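Local atomic coordinates of prolyl-tRNA synthetase (PDB entry 3IAL), a protein that probably catalyses the ATP-dependent attachment of L-proline to tRNA(Pro), releasing AMP and diphosphate, and is seen here holding the prolyl-adenylate intermediate. Residues B[17-22]-B[229-234]; B[200-205]-B[279-284]; B[236-241]-B[275-280]; B[293-298]-B[422-427]. All blocks are in the same frame, centred on the assembly; numbering follows the deposited sequence.

Contact 1. Residues B[17-22]-B[229-234]; sequences LTKTRD and VMPCGR
Arg21 and Cys232 bring two irregular backbones within 4.1 Å of each other, CA to CA. The segment 229-234 contains a type I beta turn from Met230 to Gly233, closed by Gly233 N on Met230 O at 2.8 Å, and Met230 N also bonds to Arg234 O. The opposing piece, 17-22, runs as loop towards helix 24-34, and its Arg21 CA lies 3.3 Å from Pro231 O in a CA-H...O contact. The turn thus offers two successive carbonyls to one residue: Pro231 O to the CA of Arg21, Cys232 O to its side chain. Topologically this is a beta-hairpin connection, joining the antiparallel strands 222-229 and 235-245 of the class II synthetase core, met by the N-terminal loop. Arg21 leaves the backbone with CG opposite N (chi1 -179°), which puts Arg21 CG 3.3 Å from Cys232 O, and the extended chain carries NE beyond it. From the guanidinium edge, NE then makes a weak hydrogen bond to Cys232 O, 3.4 Å long and bent to 135°; NH1 turns elsewhere, to Glu454 O. At the other end, Lys19 CD and CE pass obliquely by Pro231 CG, with CE 4.0 Å from it, and a bend at chi3 takes NZ on to Gly286 O and Ser283 O. Phe24 of helix 24-34 packs against both Pro231 and Cys232.

Contact 2. Residues B[200-205]-B[279-284]; sequences DELCFK and ACALSI
Phe204 is wedged against helix 276-285, and three residues of that helix meet its side chain. Cys280 CB sits over one face, 3.9 Å from the ring centroid and 23° off the normal, a CH-pi contact displaced towards the rim; its closest ring atom is CZ. The sulfur of the same residue lies obliquely, SG being 4.9 Å from the Phe204 centroid, a looser sulfur-aromatic contact. One turn further along the helix, Ile284 comes across the phenylalanine at about a right angle and sets CD1 3.8 Å from Phe204 CB. Ala281 lies beside the CD2-CE2 side, its CB 4.1 Å from Phe204 CE2. That methyl is shared, for Leu202 CB reaches Ala281 CB at 4.2 Å.

The ring takes up this place because CG of Phe204 stands between the backbone N and the carbonyl carbon (chi1 74°). Behind it the chain has just left helix 180-201, and Cys203, the first residue to abandon helical angles, has a positive phi of 56°. Phe198 of the same helix meets the Phe204 ring, and Phe204 O accepts from Ser199 OG. Val228 of strand 222-229 touches Phe204, Cys280 and Ile284 alike. On the helix, Ser283 OG donates to Ala279 O at 2.7 Å, and the backbone N of the same serine reaches that oxygen from the opposite face of its plane. Leu202 O in turn accepts from His285 NE2. The whole is an apolar contact inside the class II catalytic core, in which the loop that leaves helix 180-201 is seated against helix 276-285 with a core strand beside them.

Contact 3. Residues B[236-241]-B[275-280]; sequences LQTAGI and TRVLAC. With PR8 (5'-O-[(R)-hydroxy{[(2S)-pyrrolidin-2-ylcarbonyl]oxy}phosphoryl]adenosine), chain H.
The guanidinium of Arg276 lies between two layers. Over one face is PR8, whose adenine atom C4 is 3.6 Å above the plane; over the opposite face Leu236 offers CD1, 3.6 Å from Arg276 NE. Both are displaced towards the rim. At the edge, Arg276 NH1 donates to Gln237 O over 2.8 Å with an N-H...O angle of 158°, and arrives on a lone pair in the carbonyl plane, while NE is taken by Ile163 O. The arginine is extended from CG to NE, with CG anti to the carbonyl carbon (chi1 -70°), which carries the guanidinium from helix 276-285 to strand 235-245. The same Gln237 O receives the ribose O2' of PR8 at 3.0 Å; Gln237 NE2 donates to PR8 O3' at 2.9 Å, and OE1 is held by Arg211 NH2. Next along the strand, Thr238 turns CG2 towards Val277, the two CG2 methyls 3.7 Å apart, and its OG1 bonds back to Leu236 O from above that carbonyl's plane. Strand and helix run at 136°, in the antiparallel-sheet core of a class II synthetase, and Gly240 passes PR8 O2P with its CA 3.2 Å away. The chemistry is that of a shared acceptor: one strand carbonyl ties arginine and ribose together, and one guanidinium face lies against the adenine, consistent with the motif 3 arginine of class II synthetases. The edge bond and packed faces would restrict guanidinium rotation in this complex.

Contact 4. Residues B[293-298]-B[422-427]; sequences LPPLIA and DAYKAR
Tyr424 and Pro295, with equal surface covered here, carry this meeting of helix 416-438 with the loop that follows helix 276-285; Lys425 lends its aliphatic chain. The tyrosine side chain leaves the helix with CG opposite the backbone N (chi1 169°) and points across to the loop, where OH donates to Leu293 O over 2.7 Å. This bond is made from above the carbonyl plane, 55° out of it, with a C=O...O angle of 117°, so it does not use a lone-pair direction. Seen from the ring, however, the same Leu293 O lies at the edge and in plane, and it also passes Tyr424 CE2 at 3.2 Å.

Pro295 meets the same edge further back: its CD is 4.0 Å from Tyr424 CE2, the two side chains sliding past each other in opposite directions. Pro295 also meets Lys425, whose CG comes to 3.5 Å from Pro295 CD, a tight carbon contact, with Lys425 CD beside Pro295 CG. The proline ring and the lysine chain lie at a slant to one another. Beyond, the lysine bends at chi3.

Pro295 opens a short 3-10 turn, 295-297, in which Ile297 N bonds to Pro294 O. The loop between helix 276-285 and strand 302-307 is thereby joined to helix 416-438, and Val292, Pro363 and Asp384 also touch the tyrosine. Chemically, the phenol-to-carbonyl bond is the single hydrogen bond between the segments, in a contact otherwise made of carbon atoms; the lysine serves it with its methylenes while its amine end turns toward weak partners, Asp200 O and, at long range, Glu201.

How the contacts relate
Helix 276-285 runs through the set. Contacts 2 and 3 share Ala279 and Cys280, their centres 10 Å apart, so the helix that presents Arg276 to PR8 is backed by the loop that leaves helix 180-201; Leu202 CD1 meets Val277 CG1 at 3.4 Å between them. Contact 1 reaches the same helix through the N-terminal loop, where Lys19 NZ lies 2.8 Å from Ser283 O, and its hairpin turn touches contact 3 through Met230 SD, 4.1 Å from Cys280 SG. Contact 4 joins contact 2 through Leu293 CD2, 3.4 Å from Leu282 CD2. Contacts 1 and 4 do not meet, their nearest atoms being about 10 Å apart. Contact 3 alone includes the ligand; in contact 2, the side chain of Cys280 is about 8 Å from the bound PR8.

Contact 1. Residues B[17-22]-B[229-234]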
loop_
_atom_site.group_PDB
_atom_site.type_symbol
_atom_site.label_atom_id
_atom_site.label_comp_id
_atom_site.label_asym_id
_atom_site.label_seq_id
_atom_site.Cartn_x
_atom_site.Cartn_y
_atom_site.Cartn_z
ATOM N N LEU B 17 -9.472 7.194 31.747
ATOM C CA LEU B 17 -10.162 8.467 31.544
ATOM C C LEU B 17 -11.477 8.246 30.819
ATOM O O LEU B 17 -11.485 7.795 29.680
ATOM C CB LEU B 17 -9.277 9.410 30.725
ATOM C CG LEU B 17 -9.782 10.842 30.504
ATOM C CD1 LEU B 17 -10.145 11.517 31.845
ATOM C CD2 LEU B 17 -8.733 11.664 29.739
ATOM N N THR B 18 -12.584 8.556 31.486
ATOM C CA THR B 18 -13.910 8.394 30.901
ATOM C C THR B 18 -14.007 9.353 29.723
ATOM O O THR B 18 -13.576 10.503 29.816
ATOM C CB THR B 18 -15.036 8.665 31.935
ATOM O OG1 THR B 18 -14.837 7.836 33.085
ATOM C CG2 THR B 18 -16.414 8.375 31.345
ATOM N N LYS B 19 -14.536 8.861 28.607
ATOM C CA LYS B 19 -14.534 9.603 27.353
ATOM C C LYS B 19 -15.853 10.344 27.200
ATOM O O LYS B 19 -16.886 9.729 26.895
ATOM C CB LYS B 19 -14.317 8.650 26.173
ATOM C CG LYS B 19 -14.258 9.333 24.816
ATOM C CD LYS B 19 -14.525 8.362 23.673
ATOM C CE LYS B 19 -16.005 7.965 23.581
ATOM N NZ LYS B 19 -16.206 6.887 22.588
ATOM N N THR B 20 -15.802 11.662 27.402
ATOM C CA THR B 20 -16.982 12.525 27.311
ATOM C C THR B 20 -16.706 13.761 26.455
ATOM O O THR B 20 -15.589 13.963 25.969
ATOM C CB THR B 20 -17.412 13.019 28.701
ATOM O OG1 THR B 20 -16.409 13.908 29.212
ATOM C CG2 THR B 20 -17.603 11.855 29.657
ATOM N N ARG B 21 -17.741 14.585 26.295
ATOM C CA ARG B 21 -17.645 15.857 25.595
ATOM C C ARG B 21 -16.538 16.737 26.163
ATOM O O ARG B 21 -15.733 17.294 25.417
ATOM C CB ARG B 21 -18.989 16.579 25.664
ATOM C CG ARG B 21 -19.025 17.919 24.957
ATOM C CD ARG B 21 -20.458 18.345 24.651
ATOM N NE ARG B 21 -20.512 19.499 23.749
ATOM C CZ ARG B 21 -21.012 20.697 24.052
ATOM N NH1 ARG B 21 -21.524 20.953 25.254
ATOM N NH2 ARG B 21 -21.008 21.656 23.134
ATOM N N ASP B 22 -16.489 16.845 27.489
ATOM C CA ASP B 22 -15.491 17.680 28.154
ATOM C C ASP B 22 -14.064 17.111 28.088
ATOM O O ASP B 22 -13.099 17.884 28.052
ATOM C CB ASP B 22 -15.894 17.929 29.612
ATOM C CG ASP B 22 -17.111 18.848 29.747
ATOM O OD1 ASP B 22 -17.905 18.989 28.790
ATOM O OD2 ASP B 22 -17.271 19.437 30.830
ATOM N N VAL B 229 -20.191 13.089 13.648
ATOM C CA VAL B 229 -20.192 13.628 15.001
ATOM C C VAL B 229 -19.140 12.920 15.868
ATOM O O VAL B 229 -19.157 11.697 16.014
ATOM C CB VAL B 229 -21.561 13.506 15.675
ATOM C CG1 VAL B 229 -21.495 14.091 17.085
ATOM C CG2 VAL B 229 -22.634 14.198 14.838
ATOM N N MET B 230 -18.226 13.711 16.426
ATOM C CA MET B 230 -17.176 13.215 17.309
ATOM C C MET B 230 -17.603 13.373 18.772
ATOM O O MET B 230 -18.532 14.137 19.062
ATOM C CB MET B 230 -15.885 13.982 17.038
ATOM C CG MET B 230 -15.342 13.746 15.627
ATOM S SD MET B 230 -14.544 12.140 15.465
ATOM C CE MET B 230 -13.035 12.443 16.367
ATOM N N PRO B 231 -16.937 12.657 19.699
ATOM C CA PRO B 231 -17.356 12.694 21.114
ATOM C C PRO B 231 -17.343 14.075 21.768
ATOM O O PRO B 231 -18.044 14.272 22.744
ATOM C CB PRO B 231 -16.357 11.760 21.813
ATOM C CG PRO B 231 -15.875 10.850 20.745
ATOM C CD PRO B 231 -15.884 11.648 19.469
ATOM N N CYS B 232 -16.563 15.013 21.236
ATOM C CA CYS B 232 -16.544 16.396 21.730
ATOM C C CYS B 232 -17.768 17.201 21.280
ATOM O O CYS B 232 -18.017 18.271 21.806
ATOM C CB CYS B 232 -15.276 17.114 21.262
ATOM S SG CYS B 232 -15.057 17.151 19.438
ATOM N N GLY B 233 -18.519 16.698 20.300
ATOM C CA GLY B 233 -19.696 17.399 19.800
ATOM C C GLY B 233 -19.463 18.196 18.529
ATOM O O GLY B 233 -20.419 18.702 17.936
ATOM N N ARG B 234 -18.205 18.327 18.111
ATOM C CA ARG B 234 -17.894 18.885 16.794
ATOM C C ARG B 234 -18.057 17.793 15.755
ATOM O O ARG B 234 -17.987 16.606 16.087
ATOM C CB ARG B 234 -16.459 19.387 16.711
ATOM C CG ARG B 234 -16.052 20.447 17.704
ATOM C CD ARG B 234 -14.675 20.984 17.317
ATOM N NE ARG B 234 -14.045 21.750 18.387
ATOM C CZ ARG B 234 -13.472 21.223 19.470
ATOM N NH1 ARG B 234 -13.445 19.904 19.662
ATOM N NH2 ARG B 234 -12.926 22.029 20.380
#

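Contact 2. Residues B[200-205]-B[279-284]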
loop_
_atom_site.group_PDB
_atom_site.type_symbol
_atom_site.label_atom_id
_atom_site.label_comp_id
_atom_site.label_asym_id
_atom_site.label_seq_id
_atom_site.Cartn_x
_atom_site.Cartn_y
_atom_site.Cartn_z
ATOM N N ASP B 200 -20.592 -0.858 7.706
ATOM C CA ASP B 200 -20.539 -2.325 7.735
ATOM C C ASP B 200 -19.285 -2.824 8.452
ATOM O O ASP B 200 -19.342 -3.811 9.189
ATOM C CB ASP B 200 -20.576 -2.931 6.326
ATOM C CG ASP B 200 -21.864 -2.626 5.570
ATOM O OD1 ASP B 200 -22.815 -2.050 6.139
ATOM O OD2 ASP B 200 -21.925 -2.979 4.381
ATOM N N GLU B 201 -18.158 -2.145 8.238
ATOM C CA GLU B 201 -16.873 -2.602 8.773
ATOM C C GLU B 201 -16.405 -1.851 10.030
ATOM O O GLU B 201 -16.035 -2.490 11.017
ATOM C CB GLU B 201 -15.807 -2.578 7.676
ATOM C CG GLU B 201 -16.102 -3.572 6.531
ATOM C CD GLU B 201 -16.007 -5.037 6.959
ATOM O OE1 GLU B 201 -15.018 -5.418 7.611
ATOM O OE2 GLU B 201 -16.920 -5.815 6.627
ATOM N N LEU B 202 -16.442 -0.519 10.019
ATOM C CA LEU B 202 -15.986 0.259 11.181
ATOM C C LEU B 202 -17.096 0.624 12.150
ATOM O O LEU B 202 -16.843 1.297 13.142
ATOM C CB LEU B 202 -15.230 1.520 10.747
ATOM C CG LEU B 202 -13.967 1.234 9.943
ATOM C CD1 LEU B 202 -13.374 2.555 9.455
ATOM C CD2 LEU B 202 -12.955 0.414 10.757
ATOM N N CYS B 203 -18.315 0.168 11.869
ATOM C CA CYS B 203 -19.434 0.278 12.806
ATOM C C CYS B 203 -19.770 1.682 13.299
ATOM O O CYS B 203 -20.184 1.842 14.447
ATOM C CB CYS B 203 -19.183 -0.624 14.019
ATOM S SG CYS B 203 -18.882 -2.331 13.594
ATOM N N PHE B 204 -19.603 2.697 12.452
ATOM C CA PHE B 204 -20.066 4.054 12.792
ATOM C C PHE B 204 -20.822 4.714 11.633
ATOM O O PHE B 204 -20.878 4.183 10.527
ATOM C CB PHE B 204 -18.915 4.937 13.310
ATOM C CG PHE B 204 -17.953 5.396 12.244
ATOM C CD1 PHE B 204 -18.214 6.536 11.498
ATOM C CD2 PHE B 204 -16.775 4.693 12.000
ATOM C CE1 PHE B 204 -17.323 6.969 10.515
ATOM C CE2 PHE B 204 -15.880 5.117 11.011
ATOM C CZ PHE B 204 -16.153 6.253 10.274
ATOM N N LYS B 205 -21.410 5.867 11.918
ATOM C CA LYS B 205 -22.306 6.556 11.005
ATOM C C LYS B 205 -21.853 8.001 10.840
ATOM O O LYS B 205 -21.293 8.592 11.758
ATOM C CB LYS B 205 -23.724 6.533 11.593
ATOM C CG LYS B 205 -24.804 6.947 10.635
ATOM C CD LYS B 205 -26.162 6.901 11.284
ATOM C CE LYS B 205 -27.206 7.583 10.402
ATOM N NZ LYS B 205 -28.572 7.545 11.028
ATOM N N ALA B 279 -9.520 8.067 12.714
ATOM C CA ALA B 279 -9.839 8.962 13.829
ATOM C C ALA B 279 -11.265 8.719 14.343
ATOM O O ALA B 279 -11.473 8.588 15.551
ATOM C CB ALA B 279 -9.660 10.412 13.428
ATOM N N CYS B 280 -12.230 8.647 13.425
ATOM C CA CYS B 280 -13.643 8.426 13.781
ATOM C C CYS B 280 -13.871 7.092 14.497
ATOM O O CYS B 280 -14.432 7.058 15.585
ATOM C CB CYS B 280 -14.539 8.487 12.541
ATOM S SG CYS B 280 -14.773 10.138 11.859
ATOM N N ALA B 281 -13.420 6.008 13.879
ATOM C CA ALA B 281 -13.579 4.658 14.429
ATOM C C ALA B 281 -12.983 4.533 15.826
ATOM O O ALA B 281 -13.582 3.914 16.704
ATOM C CB ALA B 281 -12.942 3.645 13.513
ATOM N N LEU B 282 -11.805 5.118 16.035
ATOM C CA LEU B 282 -11.144 5.013 17.338
ATOM C C LEU B 282 -11.887 5.849 18.372
ATOM O O LEU B 282 -12.094 5.411 19.502
ATOM C CB LEU B 282 -9.683 5.448 17.261
ATOM C CG LEU B 282 -8.751 4.654 16.327
ATOM C CD1 LEU B 282 -7.348 5.189 16.478
ATOM C CD2 LEU B 282 -8.776 3.145 16.562
ATOM N N SER B 283 -12.300 7.043 17.961
ATOM C CA SER B 283 -12.833 8.042 18.879
ATOM C C SER B 283 -14.235 7.686 19.354
ATOM O O SER B 283 -14.562 7.846 20.536
ATOM C CB SER B 283 -12.841 9.419 18.209
ATOM O OG SER B 283 -11.515 9.890 17.968
ATOM N N ILE B 284 -15.051 7.202 18.425
ATOM C CA ILE B 284 -16.448 6.913 18.695
ATOM C C ILE B 284 -16.617 5.660 19.556
ATOM O O ILE B 284 -17.450 5.637 20.463
ATOM C CB ILE B 284 -17.244 6.766 17.394
ATOM C CG1 ILE B 284 -17.296 8.116 16.666
ATOM C CG2 ILE B 284 -18.651 6.254 17.697
ATOM C CD1 ILE B 284 -17.931 8.081 15.291
#

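Contact 3. Residues B[236-241]-B[275-280]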
loop_
_atom_site.group_PDB
_atom_site.type_symbol
_atom_site.label_atom_id
_atom_site.label_comp_id
_atom_site.label_asym_id
_atom_site.label_seq_id
_atom_site.Cartn_x
_atom_site.Cartn_y
_atom_site.Cartn_z
ATOM N N LEU B 236 -16.584 16.109 12.077
ATOM C CA LEU B 236 -15.370 15.949 11.307
ATOM C C LEU B 236 -15.742 15.518 9.894
ATOM O O LEU B 236 -16.398 14.491 9.722
ATOM C CB LEU B 236 -14.507 14.871 11.978
ATOM C CG LEU B 236 -13.113 14.622 11.404
ATOM C CD1 LEU B 236 -12.253 15.874 11.561
ATOM C CD2 LEU B 236 -12.470 13.421 12.087
ATOM N N GLN B 237 -15.338 16.286 8.881
ATOM C CA GLN B 237 -15.583 15.893 7.492
ATOM C C GLN B 237 -14.659 14.739 7.165
ATOM O O GLN B 237 -13.439 14.898 7.119
ATOM C CB GLN B 237 -15.361 17.037 6.498
ATOM C CG GLN B 237 -15.661 16.636 5.057
ATOM C CD GLN B 237 -15.299 17.697 4.043
ATOM O OE1 GLN B 237 -15.616 18.869 4.216
ATOM N NE2 GLN B 237 -14.643 17.286 2.965
ATOM N N THR B 238 -15.254 13.584 6.911
ATOM C CA THR B 238 -14.538 12.309 6.860
ATOM C C THR B 238 -14.635 11.638 5.487
ATOM O O THR B 238 -13.930 10.673 5.210
ATOM C CB THR B 238 -15.089 11.401 7.978
ATOM O OG1 THR B 238 -14.917 12.077 9.233
ATOM C CG2 THR B 238 -14.392 10.040 8.034
ATOM N N ALA B 239 -15.508 12.151 4.627
ATOM C CA ALA B 239 -15.482 11.807 3.211
ATOM C C ALA B 239 -15.792 13.058 2.418
ATOM O O ALA B 239 -16.597 13.879 2.848
ATOM C CB ALA B 239 -16.490 10.723 2.895
ATOM N N GLY B 240 -15.139 13.199 1.272
ATOM C CA GLY B 240 -15.457 14.250 0.317
ATOM C C GLY B 240 -15.660 13.635 -1.045
ATOM O O GLY B 240 -14.758 12.984 -1.575
ATOM N N ILE B 241 -16.850 13.829 -1.601
ATOM C CA ILE B 241 -17.250 13.202 -2.855
ATOM C C ILE B 241 -17.792 14.295 -3.787
ATOM O O ILE B 241 -18.799 14.931 -3.483
ATOM C CB ILE B 241 -18.301 12.092 -2.573
ATOM C CG1 ILE B 241 -17.613 10.885 -1.933
ATOM C CG2 ILE B 241 -19.037 11.672 -3.835
ATOM C CD1 ILE B 241 -18.557 9.818 -1.393
ATOM N N THR B 275 -6.921 9.631 6.868
ATOM C CA THR B 275 -6.734 9.125 8.231
ATOM C C THR B 275 -7.857 9.512 9.203
ATOM O O THR B 275 -7.975 8.929 10.291
ATOM C CB THR B 275 -5.431 9.678 8.822
ATOM O OG1 THR B 275 -5.462 11.110 8.772
ATOM C CG2 THR B 275 -4.216 9.162 8.048
ATOM N N ARG B 276 -8.659 10.506 8.826
ATOM C CA ARG B 276 -9.851 10.887 9.597
ATOM C C ARG B 276 -10.856 9.752 9.799
ATOM O O ARG B 276 -11.581 9.747 10.786
ATOM C CB ARG B 276 -10.560 12.064 8.925
ATOM C CG ARG B 276 -9.792 13.343 9.034
ATOM C CD ARG B 276 -10.540 14.468 8.378
ATOM N NE ARG B 276 -10.005 15.755 8.779
ATOM C CZ ARG B 276 -10.532 16.926 8.459
ATOM N NH1 ARG B 276 -11.634 16.999 7.711
ATOM N NH2 ARG B 276 -9.949 18.037 8.903
ATOM N N VAL B 277 -10.918 8.810 8.860
ATOM C CA VAL B 277 -11.786 7.634 9.002
ATOM C C VAL B 277 -11.358 6.831 10.240
ATOM O O VAL B 277 -12.198 6.463 11.072
ATOM C CB VAL B 277 -11.744 6.728 7.756
ATOM C CG1 VAL B 277 -12.684 5.531 7.918
ATOM C CG2 VAL B 277 -12.103 7.512 6.495
ATOM N N LEU B 278 -10.048 6.591 10.360
ATOM C CA LEU B 278 -9.476 5.931 11.532
ATOM C C LEU B 278 -9.742 6.760 12.791
ATOM O O LEU B 278 -10.164 6.221 13.809
ATOM C CB LEU B 278 -7.974 5.693 11.345
ATOM C CG LEU B 278 -7.211 4.980 12.466
ATOM C CD1 LEU B 278 -7.778 3.586 12.700
ATOM C CD2 LEU B 278 -5.707 4.911 12.158
ATOM N N ALA B 279 -9.520 8.067 12.714
ATOM C CA ALA B 279 -9.839 8.962 13.829
ATOM C C ALA B 279 -11.265 8.719 14.343
ATOM O O ALA B 279 -11.473 8.588 15.551
ATOM C CB ALA B 279 -9.660 10.412 13.428
ATOM N N CYS B 280 -12.230 8.647 13.425
ATOM C CA CYS B 280 -13.643 8.426 13.781
ATOM C C CYS B 280 -13.871 7.092 14.497
ATOM O O CYS B 280 -14.432 7.058 15.585
ATOM C CB CYS B 280 -14.539 8.487 12.541
ATOM S SG CYS B 280 -14.773 10.138 11.859
HETATM C C PR8 H . -10.726 16.214 -2.086
HETATM N N PR8 H . -9.501 15.704 -4.105
HETATM O O PR8 H . -9.635 16.613 -1.673
HETATM P P PR8 H . -11.721 16.727 0.134
HETATM N N1 PR8 H . -5.830 16.042 7.828
HETATM C C2 PR8 H . -6.408 14.853 7.701
HETATM N N3 PR8 H . -7.345 14.614 6.780
HETATM C C4 PR8 H . -7.746 15.568 5.941
HETATM C C5 PR8 H . -7.169 16.829 6.050
HETATM C C6 PR8 H . -6.191 17.054 7.015
HETATM N N6 PR8 H . -5.622 18.255 7.127
HETATM N N7 PR8 H . -7.721 17.600 5.122
HETATM C C8 PR8 H . -8.611 16.863 4.453
HETATM N N9 PR8 H . -8.639 15.620 4.952
HETATM C CA PR8 H . -10.836 15.617 -3.488
HETATM C CB PR8 H . -11.173 14.140 -3.370
HETATM C CD PR8 H . -9.181 14.387 -4.644
HETATM C CG PR8 H . -9.842 13.427 -3.647
HETATM C "C1'" PR8 H . -9.523 14.519 4.452
HETATM O O10 PR8 H . -11.902 16.271 -1.404
HETATM O O1P PR8 H . -11.394 18.168 0.285
HETATM C "C2'" PR8 H . -11.020 14.777 4.749
HETATM O "O2'" PR8 H . -11.659 13.555 5.148
HETATM O O2P PR8 H . -13.126 16.391 0.834
HETATM C "C3'" PR8 H . -11.570 15.154 3.394
HETATM O "O3'" PR8 H . -12.972 14.883 3.333
HETATM C "C4'" PR8 H . -10.798 14.136 2.575
HETATM O "O4'" PR8 H . -9.442 14.411 2.995
HETATM C "C5'" PR8 H . -11.026 14.405 1.104
HETATM O "O5'" PR8 H . -10.641 15.728 0.784
#

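Contact 4. Residues B[293-298]-B[422-427]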
loop_
_atom_site.group_PDB
_atom_site.type_symbol
_atom_site.label_atom_id
_atom_site.label_comp_id
_atom_site.label_asym_id
_atom_site.label_seq_id
_atom_site.Cartn_x
_atom_site.Cartn_y
_atom_site.Cartn_z
ATOM N N LEU B 293 -11.551 -1.725 19.329
ATOM C CA LEU B 293 -11.339 -1.784 17.880
ATOM C C LEU B 293 -12.337 -2.691 17.161
ATOM O O LEU B 293 -12.506 -3.846 17.541
ATOM C CB LEU B 293 -9.918 -2.281 17.576
ATOM C CG LEU B 293 -8.776 -1.461 18.174
ATOM C CD1 LEU B 293 -7.444 -2.170 17.932
ATOM C CD2 LEU B 293 -8.757 -0.049 17.592
ATOM N N PRO B 294 -12.980 -2.177 16.102
ATOM C CA PRO B 294 -13.676 -3.070 15.186
ATOM C C PRO B 294 -12.698 -4.101 14.599
ATOM O O PRO B 294 -11.507 -3.787 14.443
ATOM C CB PRO B 294 -14.184 -2.130 14.101
ATOM C CG PRO B 294 -14.241 -0.787 14.741
ATOM C CD PRO B 294 -13.098 -0.766 15.696
ATOM N N PRO B 295 -13.177 -5.330 14.306
ATOM C CA PRO B 295 -12.313 -6.402 13.804
ATOM C C PRO B 295 -11.432 -6.029 12.608
ATOM O O PRO B 295 -10.264 -6.423 12.574
ATOM C CB PRO B 295 -13.310 -7.504 13.415
ATOM C CG PRO B 295 -14.436 -7.329 14.354
ATOM C CD PRO B 295 -14.523 -5.831 14.639
ATOM N N LEU B 296 -11.983 -5.284 11.652
ATOM C CA LEU B 296 -11.239 -4.859 10.457
ATOM C C LEU B 296 -9.860 -4.293 10.800
ATOM O O LEU B 296 -8.867 -4.617 10.154
ATOM C CB LEU B 296 -12.025 -3.795 9.677
ATOM C CG LEU B 296 -11.308 -3.225 8.441
ATOM C CD1 LEU B 296 -11.217 -4.291 7.347
ATOM C CD2 LEU B 296 -11.984 -1.947 7.916
ATOM N N ILE B 297 -9.814 -3.445 11.821
ATOM C CA ILE B 297 -8.591 -2.716 12.155
ATOM C C ILE B 297 -7.889 -3.205 13.416
ATOM O O ILE B 297 -6.974 -2.554 13.880
ATOM C CB ILE B 297 -8.852 -1.187 12.274
ATOM C CG1 ILE B 297 -9.903 -0.878 13.362
ATOM C CG2 ILE B 297 -9.265 -0.632 10.923
ATOM C CD1 ILE B 297 -9.950 0.607 13.813
ATOM N N ALA B 298 -8.301 -4.343 13.966
ATOM C CA ALA B 298 -7.610 -4.909 15.124
ATOM C C ALA B 298 -6.379 -5.672 14.634
ATOM O O ALA B 298 -6.523 -6.675 13.927
ATOM C CB ALA B 298 -8.537 -5.851 15.901
ATOM N N ASP B 422 -18.733 -11.039 15.399
ATOM C CA ASP B 422 -19.895 -10.464 14.725
ATOM C C ASP B 422 -20.881 -9.811 15.686
ATOM O O ASP B 422 -21.435 -8.747 15.385
ATOM C CB ASP B 422 -20.637 -11.533 13.907
ATOM C CG ASP B 422 -19.846 -12.008 12.704
ATOM O OD1 ASP B 422 -18.909 -11.299 12.282
ATOM O OD2 ASP B 422 -20.161 -13.097 12.185
ATOM N N ALA B 423 -21.114 -10.449 16.831
ATOM C CA ALA B 423 -22.010 -9.881 17.843
ATOM C C ALA B 423 -21.381 -8.626 18.446
ATOM O O ALA B 423 -22.075 -7.646 18.740
ATOM C CB ALA B 423 -22.339 -10.909 18.918
ATOM N N TYR B 424 -20.061 -8.664 18.601
ATOM C CA TYR B 424 -19.268 -7.514 19.063
ATOM C C TYR B 424 -19.409 -6.305 18.129
ATOM O O TYR B 424 -19.710 -5.199 18.580
ATOM C CB TYR B 424 -17.812 -7.969 19.198
ATOM C CG TYR B 424 -16.746 -6.921 19.417
ATOM C CD1 TYR B 424 -16.605 -6.270 20.640
ATOM C CD2 TYR B 424 -15.811 -6.655 18.427
ATOM C CE1 TYR B 424 -15.580 -5.347 20.843
ATOM C CE2 TYR B 424 -14.800 -5.748 18.617
ATOM C CZ TYR B 424 -14.683 -5.090 19.818
ATOM O OH TYR B 424 -13.656 -4.179 19.980
ATOM N N LYS B 425 -19.213 -6.535 16.832
ATOM C CA LYS B 425 -19.449 -5.525 15.801
ATOM C C LYS B 425 -20.839 -4.927 15.889
ATOM O O LYS B 425 -20.998 -3.709 15.843
ATOM C CB LYS B 425 -19.297 -6.138 14.407
ATOM C CG LYS B 425 -17.882 -6.161 13.866
ATOM C CD LYS B 425 -17.829 -6.813 12.495
ATOM C CE LYS B 425 -18.477 -5.952 11.406
ATOM N NZ LYS B 425 -18.206 -6.524 10.062
ATOM N N ALA B 426 -21.845 -5.798 15.994
ATOM C CA ALA B 426 -23.241 -5.369 16.026
ATOM C C ALA B 426 -23.565 -4.529 17.269
ATOM O O ALA B 426 -24.350 -3.582 17.170
ATOM C CB ALA B 426 -24.190 -6.577 15.911
ATOM N N ARG B 427 -22.957 -4.847 18.416
ATOM C CA ARG B 427 -23.102 -3.993 19.609
ATOM C C ARG B 427 -22.403 -2.633 19.428
ATOM O O ARG B 427 -22.959 -1.598 19.801
ATOM C CB ARG B 427 -22.578 -4.677 20.878
ATOM C CG ARG B 427 -23.400 -5.883 21.323
ATOM C CD ARG B 427 -22.941 -6.429 22.672
ATOM N NE ARG B 427 -21.521 -6.785 22.708
ATOM C CZ ARG B 427 -21.009 -7.977 22.396
ATOM N NH1 ARG B 427 -21.784 -8.982 21.994
ATOM N NH2 ARG B 427 -19.699 -8.167 22.482
#